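Local coordinates for protein nonribosomal peptide synthase (Streptomyces sp. MJ635-86F5, PDB 5JJP) that probably adenylates an aliphatic beta-amino acid with ATP, acting as the amino-acid-activating enzyme of a nonribosomal peptide pathway, at residues R174-V177 with E178-A182; S227-F231 with D232-G236. All coordinates share one frame; numbering follows the deposited sequence.

Contact 1: R174-V177 with E178-A182; sequences RQVV and ETDPA
The backbone from V177 to D180 folds into a type I beta turn, closed by D180 N donating to V177 O over 2.9 Å. A second bond runs the other way: V177 N gives its hydrogen to D180 OD2 at 2.8 Å, almost straight at 172°. The same two residues are therefore joined both through their backbones and through a side chain. OD2 is met on its anti side, 21° out of the carboxylate plane, a position reached because CG of D180 lies beside its own backbone N, opposite the carbonyl carbon (chi1 -74°). OD1 forms a salt bridge with R173, whose guanidinium also bonds Q175 O, so both carboxylate oxygens have a partner, and the arginine probably offsets the charge. Two methyl groups close in on OD2 of D180: CG2 of V177 at 3.4 Å and CG2 of V176 at 3.7 Å. V177 and T179 run alongside each other on the turn, V177 CG2 3.5 Å from T179 OG1. An asparagine here lacks the negative charge, and R173 would probably be left without its salt-bridge partner. Backbone bonds from E178 to R202 and from D180 to H201 tie the turn to the start of helix 201-212. The motif is a type I beta turn whose last residue bonds back through its side chain to the backbone N-H of its first, leading directly into strand 181-186, which by family sequence precedes the glycine-rich phosphate-binding loop of adenylating enzymes.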
ATOM      1  N   ARG A 174     -14.909 -19.573  12.247  1.00 34.05           N
ATOM      2  CA  ARG A 174     -16.257 -19.138  11.927  1.00 40.41           C
ATOM      3  C   ARG A 174     -16.271 -17.898  11.031  1.00 40.57           C
ATOM      4  O   ARG A 174     -16.936 -17.882  10.007  1.00 38.33           O
ATOM      5  CB  ARG A 174     -16.996 -18.809  13.241  1.00 47.61           C
ATOM      6  CG  ARG A 174     -18.466 -18.398  13.108  1.00 55.15           C
ATOM      7  CD  ARG A 174     -19.221 -18.590  14.425  1.00 61.22           C
ATOM      8  NE  ARG A 174     -19.170 -19.986  14.875  1.00 68.81           N
ATOM      9  CZ  ARG A 174     -20.019 -20.944  14.492  1.00 81.80           C
ATOM     10  NH1 ARG A 174     -21.033 -20.672  13.664  1.00 81.38           N
ATOM     11  NH2 ARG A 174     -19.863 -22.191  14.945  1.00 83.37           N
ATOM     12  N   GLN A 175     -15.474 -16.896  11.394  1.00 41.38           N
ATOM     13  CA  GLN A 175     -15.703 -15.535  10.951  1.00 38.67           C
ATOM     14  C   GLN A 175     -14.399 -14.745  10.990  1.00 30.81           C
ATOM     15  O   GLN A 175     -13.711 -14.748  12.003  1.00 30.68           O
ATOM     16  CB  GLN A 175     -16.712 -14.947  11.945  1.00 45.67           C
ATOM     17  CG  GLN A 175     -17.052 -13.477  11.794  1.00 50.70           C
ATOM     18  CD  GLN A 175     -17.771 -13.157  10.492  1.00 50.77           C
ATOM     19  OE1 GLN A 175     -18.858 -13.666  10.231  1.00 54.52           O
ATOM     20  NE2 GLN A 175     -17.184 -12.272   9.695  1.00 49.97           N
ATOM     21  N   VAL A 176     -14.047 -14.045   9.914  1.00 26.26           N
ATOM     22  CA  VAL A 176     -12.893 -13.140   9.948  1.00 20.82           C
ATOM     23  C   VAL A 176     -13.123 -11.965  10.937  1.00 19.71           C
ATOM     24  O   VAL A 176     -14.219 -11.427  11.019  1.00 19.10           O
ATOM     25  CB  VAL A 176     -12.536 -12.611   8.570  1.00 19.77           C
ATOM     26  CG1 VAL A 176     -13.628 -11.734   7.978  1.00 19.15           C
ATOM     27  CG2 VAL A 176     -11.218 -11.819   8.628  1.00 20.36           C
ATOM     28  N   VAL A 177     -12.092 -11.580  11.671  1.00 16.84           N
ATOM     29  CA  VAL A 177     -12.180 -10.416  12.547  1.00 16.44           C
ATOM     30  C   VAL A 177     -11.007  -9.518  12.293  1.00 16.14           C
ATOM     31  O   VAL A 177     -10.022  -9.955  11.694  1.00 17.99           O
ATOM     32  CB  VAL A 177     -12.242 -10.809  14.039  1.00 17.05           C
ATOM     33  CG1 VAL A 177     -13.504 -11.640  14.308  1.00 17.60           C
ATOM     34  CG2 VAL A 177     -11.028 -11.628  14.445  1.00 16.98           C
ATOM     35  N   GLU A 178     -11.071  -8.264  12.784  1.00 15.70           N
ATOM     36  CA  GLU A 178     -10.078  -7.271  12.400  1.00 14.82           C
ATOM     37  C   GLU A 178      -8.638  -7.550  12.886  1.00 13.96           C
ATOM     38  O   GLU A 178      -7.709  -6.962  12.363  1.00 13.81           O
ATOM     39  CB  GLU A 178     -10.528  -5.867  12.794  1.00 15.57           C
ATOM     40  CG  GLU A 178     -10.551  -5.579  14.268  1.00 16.63           C
ATOM     41  CD  GLU A 178     -11.312  -4.278  14.583  1.00 18.66           C
ATOM     42  OE1 GLU A 178     -10.664  -3.220  14.751  1.00 19.10           O
ATOM     43  OE2 GLU A 178     -12.557  -4.305  14.684  1.00 21.35           O
ATOM     44  N   THR A 179      -8.468  -8.374  13.901  1.00 12.89           N
ATOM     45  CA  THR A 179      -7.118  -8.792  14.370  1.00 12.19           C
ATOM     46  C   THR A 179      -6.509  -9.859  13.451  1.00 12.49           C
ATOM     47  O   THR A 179      -5.351 -10.170  13.546  1.00 12.28           O
ATOM     48  CB  THR A 179      -7.164  -9.337  15.815  1.00 11.18           C
ATOM     49  OG1 THR A 179      -8.190 -10.313  15.943  1.00 10.95           O
ATOM     50  CG2 THR A 179      -7.556  -8.251  16.748  1.00 11.62           C
ATOM     51  N   ASP A 180      -7.292 -10.420  12.534  1.00 13.75           N
ATOM     52  CA  ASP A 180      -6.729 -11.375  11.576  1.00 13.95           C
ATOM     53  C   ASP A 180      -5.778 -10.717  10.526  1.00 14.57           C
ATOM     54  O   ASP A 180      -5.953  -9.571  10.123  1.00 13.98           O
ATOM     55  CB  ASP A 180      -7.850 -12.116  10.842  1.00 14.99           C
ATOM     56  CG  ASP A 180      -8.542 -13.157  11.705  1.00 16.76           C
ATOM     57  OD1 ASP A 180      -7.831 -13.980  12.329  1.00 18.36           O
ATOM     58  OD2 ASP A 180      -9.802 -13.202  11.704  1.00 16.39           O
ATOM     59  N   PRO A 181      -4.811 -11.480  10.028  1.00 15.39           N
ATOM     60  CA  PRO A 181      -3.981 -11.022   8.931  1.00 15.82           C
ATOM     61  C   PRO A 181      -4.752 -10.743   7.646  1.00 15.65           C
ATOM     62  O   PRO A 181      -5.608 -11.536   7.247  1.00 14.29           O
ATOM     63  CB  PRO A 181      -3.046 -12.186   8.658  1.00 16.12           C
ATOM     64  CG  PRO A 181      -3.537 -13.331   9.439  1.00 15.91           C
ATOM     65  CD  PRO A 181      -4.423 -12.811  10.505  1.00 16.16           C
ATOM     66  N   ALA A 182      -4.458  -9.596   7.039  1.00 14.24           N
ATOM     67  CA  ALA A 182      -5.122  -9.179   5.827  1.00 13.40           C
ATOM     68  C   ALA A 182      -4.230  -9.450   4.610  1.00 12.80           C
ATOM     69  O   ALA A 182      -4.710  -9.763   3.563  1.00 12.49           O
ATOM     70  CB  ALA A 182      -5.479  -7.690   5.921  1.00 13.30           C
TER

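Contact 2: S227-F231 with D232-G236; sequences SPFSF and DFCLG
C234 reaches back from the first turn of the helix into the loop before it, and the packing is tightest there. Its CB lies 3.1 Å from P228 O, an oxygen that also accepts F231 N across the type I turn P228-F231. With SG swung opposite its own backbone N (chi1 174°), the sulfur passes close to the loop backbone, C234 SG lying 3.5 Å from S227 O and 3.7 Å from F229 CA. It then meets the F229 ring obliquely, C234 SG 4.2 Å from F229 CD1, as a sulfur-aromatic contact. S227 OG comes within 3.1 Å of C234 N, but the angle is too poor for a bond. F231 occupies the N-cap position, and its carbonyl O accepts C234 N at 3.0 Å and 142°. The loose, solvent side is that of F231, whose exposed ring leads away from the helix and contributes little beyond CB against D232 N. D232 CB touches F231 C, and its side chain meets T332 and M335; of the F233 side chain, CB comes nearest the loop, 3.7 Å from S227 OG. Within the fold, the segment carries the chain from strand 222-225 of the six-stranded mixed sheet into helix 232-243. F229 and L235 both rest on F101, and D232 and L235 touch Y183, so the loop and helix start pack against helix 95-107, and the helix start also against strand 181-186.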
ATOM      1  N   SER A 227       3.509   2.243  -9.111  1.00 16.12           N
ATOM      2  CA  SER A 227       4.297   1.152  -8.570  1.00 18.16           C
ATOM      3  C   SER A 227       3.594  -0.189  -8.859  1.00 17.82           C
ATOM      4  O   SER A 227       2.353  -0.276  -8.869  1.00 17.29           O
ATOM      5  CB  SER A 227       4.676   1.415  -7.107  1.00 19.15           C
ATOM      6  OG  SER A 227       3.715   0.852  -6.282  1.00 25.21           O
ATOM      7  N   PRO A 228       4.371  -1.223  -9.194  1.00 18.50           N
ATOM      8  CA  PRO A 228       3.809  -2.545  -9.568  1.00 17.59           C
ATOM      9  C   PRO A 228       3.111  -3.232  -8.413  1.00 17.29           C
ATOM     10  O   PRO A 228       3.349  -2.892  -7.255  1.00 16.10           O
ATOM     11  CB  PRO A 228       5.032  -3.367  -9.955  1.00 18.78           C
ATOM     12  CG  PRO A 228       6.134  -2.381 -10.192  1.00 19.50           C
ATOM     13  CD  PRO A 228       5.842  -1.209  -9.284  1.00 19.44           C
ATOM     14  N   PHE A 229       2.243  -4.185  -8.746  1.00 17.37           N
ATOM     15  CA  PHE A 229       1.369  -4.843  -7.773  1.00 18.53           C
ATOM     16  C   PHE A 229       2.133  -5.597  -6.654  1.00 18.40           C
ATOM     17  O   PHE A 229       1.618  -5.731  -5.520  1.00 20.31           O
ATOM     18  CB  PHE A 229       0.425  -5.792  -8.495  1.00 18.09           C
ATOM     19  CG  PHE A 229      -0.663  -6.374  -7.618  1.00 20.52           C
ATOM     20  CD1 PHE A 229      -1.685  -5.574  -7.134  1.00 23.04           C
ATOM     21  CD2 PHE A 229      -0.678  -7.726  -7.289  1.00 20.23           C
ATOM     22  CE1 PHE A 229      -2.699  -6.113  -6.343  1.00 24.94           C
ATOM     23  CE2 PHE A 229      -1.656  -8.262  -6.470  1.00 20.70           C
ATOM     24  CZ  PHE A 229      -2.680  -7.469  -6.007  1.00 24.21           C
ATOM     25  N   SER A 230       3.339  -6.039  -6.953  1.00 16.16           N
ATOM     26  CA  SER A 230       4.167  -6.726  -5.972  1.00 17.04           C
ATOM     27  C   SER A 230       4.684  -5.746  -4.927  1.00 19.58           C
ATOM     28  O   SER A 230       5.350  -6.159  -3.983  1.00 17.67           O
ATOM     29  CB  SER A 230       5.385  -7.391  -6.658  1.00 15.84           C
ATOM     30  OG  SER A 230       6.078  -6.457  -7.481  1.00 16.03           O
ATOM     31  N   PHE A 231       4.467  -4.448  -5.137  1.00 21.51           N
ATOM     32  CA  PHE A 231       4.953  -3.455  -4.184  1.00 27.80           C
ATOM     33  C   PHE A 231       3.864  -3.029  -3.242  1.00 25.86           C
ATOM     34  O   PHE A 231       2.717  -2.788  -3.625  1.00 25.41           O
ATOM     35  CB  PHE A 231       5.553  -2.211  -4.865  1.00 31.63           C
ATOM     36  CG  PHE A 231       6.928  -2.415  -5.445  1.00 36.17           C
ATOM     37  CD1 PHE A 231       7.103  -3.131  -6.622  1.00 38.04           C
ATOM     38  CD2 PHE A 231       8.048  -1.834  -4.858  1.00 43.65           C
ATOM     39  CE1 PHE A 231       8.368  -3.285  -7.179  1.00 38.73           C
ATOM     40  CE2 PHE A 231       9.330  -1.992  -5.419  1.00 45.32           C
ATOM     41  CZ  PHE A 231       9.489  -2.724  -6.577  1.00 40.25           C
ATOM     42  N   ASP A 232       4.246  -3.013  -1.977  1.00 27.72           N
ATOM     43  CA  ASP A 232       3.443  -2.461  -0.879  1.00 30.83           C
ATOM     44  C   ASP A 232       2.727  -1.127  -1.241  1.00 27.20           C
ATOM     45  O   ASP A 232       1.570  -0.898  -0.918  1.00 22.99           O
ATOM     46  CB  ASP A 232       4.454  -2.199   0.245  1.00 36.28           C
ATOM     47  CG  ASP A 232       3.811  -1.881   1.524  1.00 40.88           C
ATOM     48  OD1 ASP A 232       2.739  -2.454   1.789  1.00 52.29           O
ATOM     49  OD2 ASP A 232       4.365  -1.055   2.261  1.00 43.50           O
ATOM     50  N   PHE A 233       3.471  -0.244  -1.884  1.00 24.58           N
ATOM     51  CA  PHE A 233       2.985   1.087  -2.245  1.00 27.40           C
ATOM     52  C   PHE A 233       1.838   1.057  -3.272  1.00 23.70           C
ATOM     53  O   PHE A 233       1.025   1.967  -3.303  1.00 21.98           O
ATOM     54  CB  PHE A 233       4.190   1.919  -2.768  1.00 31.92           C
ATOM     55  CG  PHE A 233       3.936   3.406  -2.887  1.00 37.70           C
ATOM     56  CD1 PHE A 233       3.000   4.058  -2.077  1.00 37.40           C
ATOM     57  CD2 PHE A 233       4.693   4.176  -3.816  1.00 41.67           C
ATOM     58  CE1 PHE A 233       2.787   5.416  -2.214  1.00 40.44           C
ATOM     59  CE2 PHE A 233       4.496   5.543  -3.940  1.00 41.24           C
ATOM     60  CZ  PHE A 233       3.541   6.160  -3.137  1.00 43.61           C
ATOM     61  N   CYS A 234       1.759   0.003  -4.088  1.00 19.84           N
ATOM     62  CA  CYS A 234       0.701  -0.129  -5.042  1.00 18.64           C
ATOM     63  C   CYS A 234      -0.619  -0.368  -4.345  1.00 19.05           C
ATOM     64  O   CYS A 234      -1.577   0.382  -4.542  1.00 19.27           O
ATOM     65  CB  CYS A 234       0.969  -1.260  -6.030  1.00 17.51           C
ATOM     66  SG  CYS A 234      -0.383  -1.608  -7.168  1.00 18.62           S
ATOM     67  N   LEU A 235      -0.686  -1.434  -3.578  1.00 17.32           N
ATOM     68  CA  LEU A 235      -1.841  -1.743  -2.787  1.00 18.25           C
ATOM     69  C   LEU A 235      -2.255  -0.560  -1.869  1.00 16.50           C
ATOM     70  O   LEU A 235      -3.431  -0.195  -1.799  1.00 13.80           O
ATOM     71  CB  LEU A 235      -1.569  -3.014  -1.962  1.00 20.44           C
ATOM     72  CG  LEU A 235      -2.358  -3.198  -0.679  1.00 22.88           C
ATOM     73  CD1 LEU A 235      -3.822  -3.460  -1.005  1.00 23.39           C
ATOM     74  CD2 LEU A 235      -1.759  -4.346   0.133  1.00 25.21           C
ATOM     75  N   GLY A 236      -1.287   0.016  -1.185  1.00 15.29           N
ATOM     76  CA  GLY A 236      -1.536   1.191  -0.352  1.00 15.98           C
ATOM     77  C   GLY A 236      -2.197   2.365  -1.104  1.00 16.13           C
ATOM     78  O   GLY A 236      -3.102   3.014  -0.569  1.00 16.27           O
TER

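Contact 1 lies at the surface, its centre about 19 Å from that of the chain, whereas contact 2 is partly buried, about 6 Å from it. Each is a type I turn leading into regular structure, a strand in one case and a helix in the other. Both use turn-closing backbone bonds; contact 1 adds a carboxylate that reaches R173 just before it, and contact 2 a cysteine sulfur against an aromatic ring. Their centres are about 22 Å apart and their nearest atoms about 7 Å, without touching. Strand 181-186 connects them indirectly, since it begins in contact 1 and offers Y183 to D232 and L235 of contact 2.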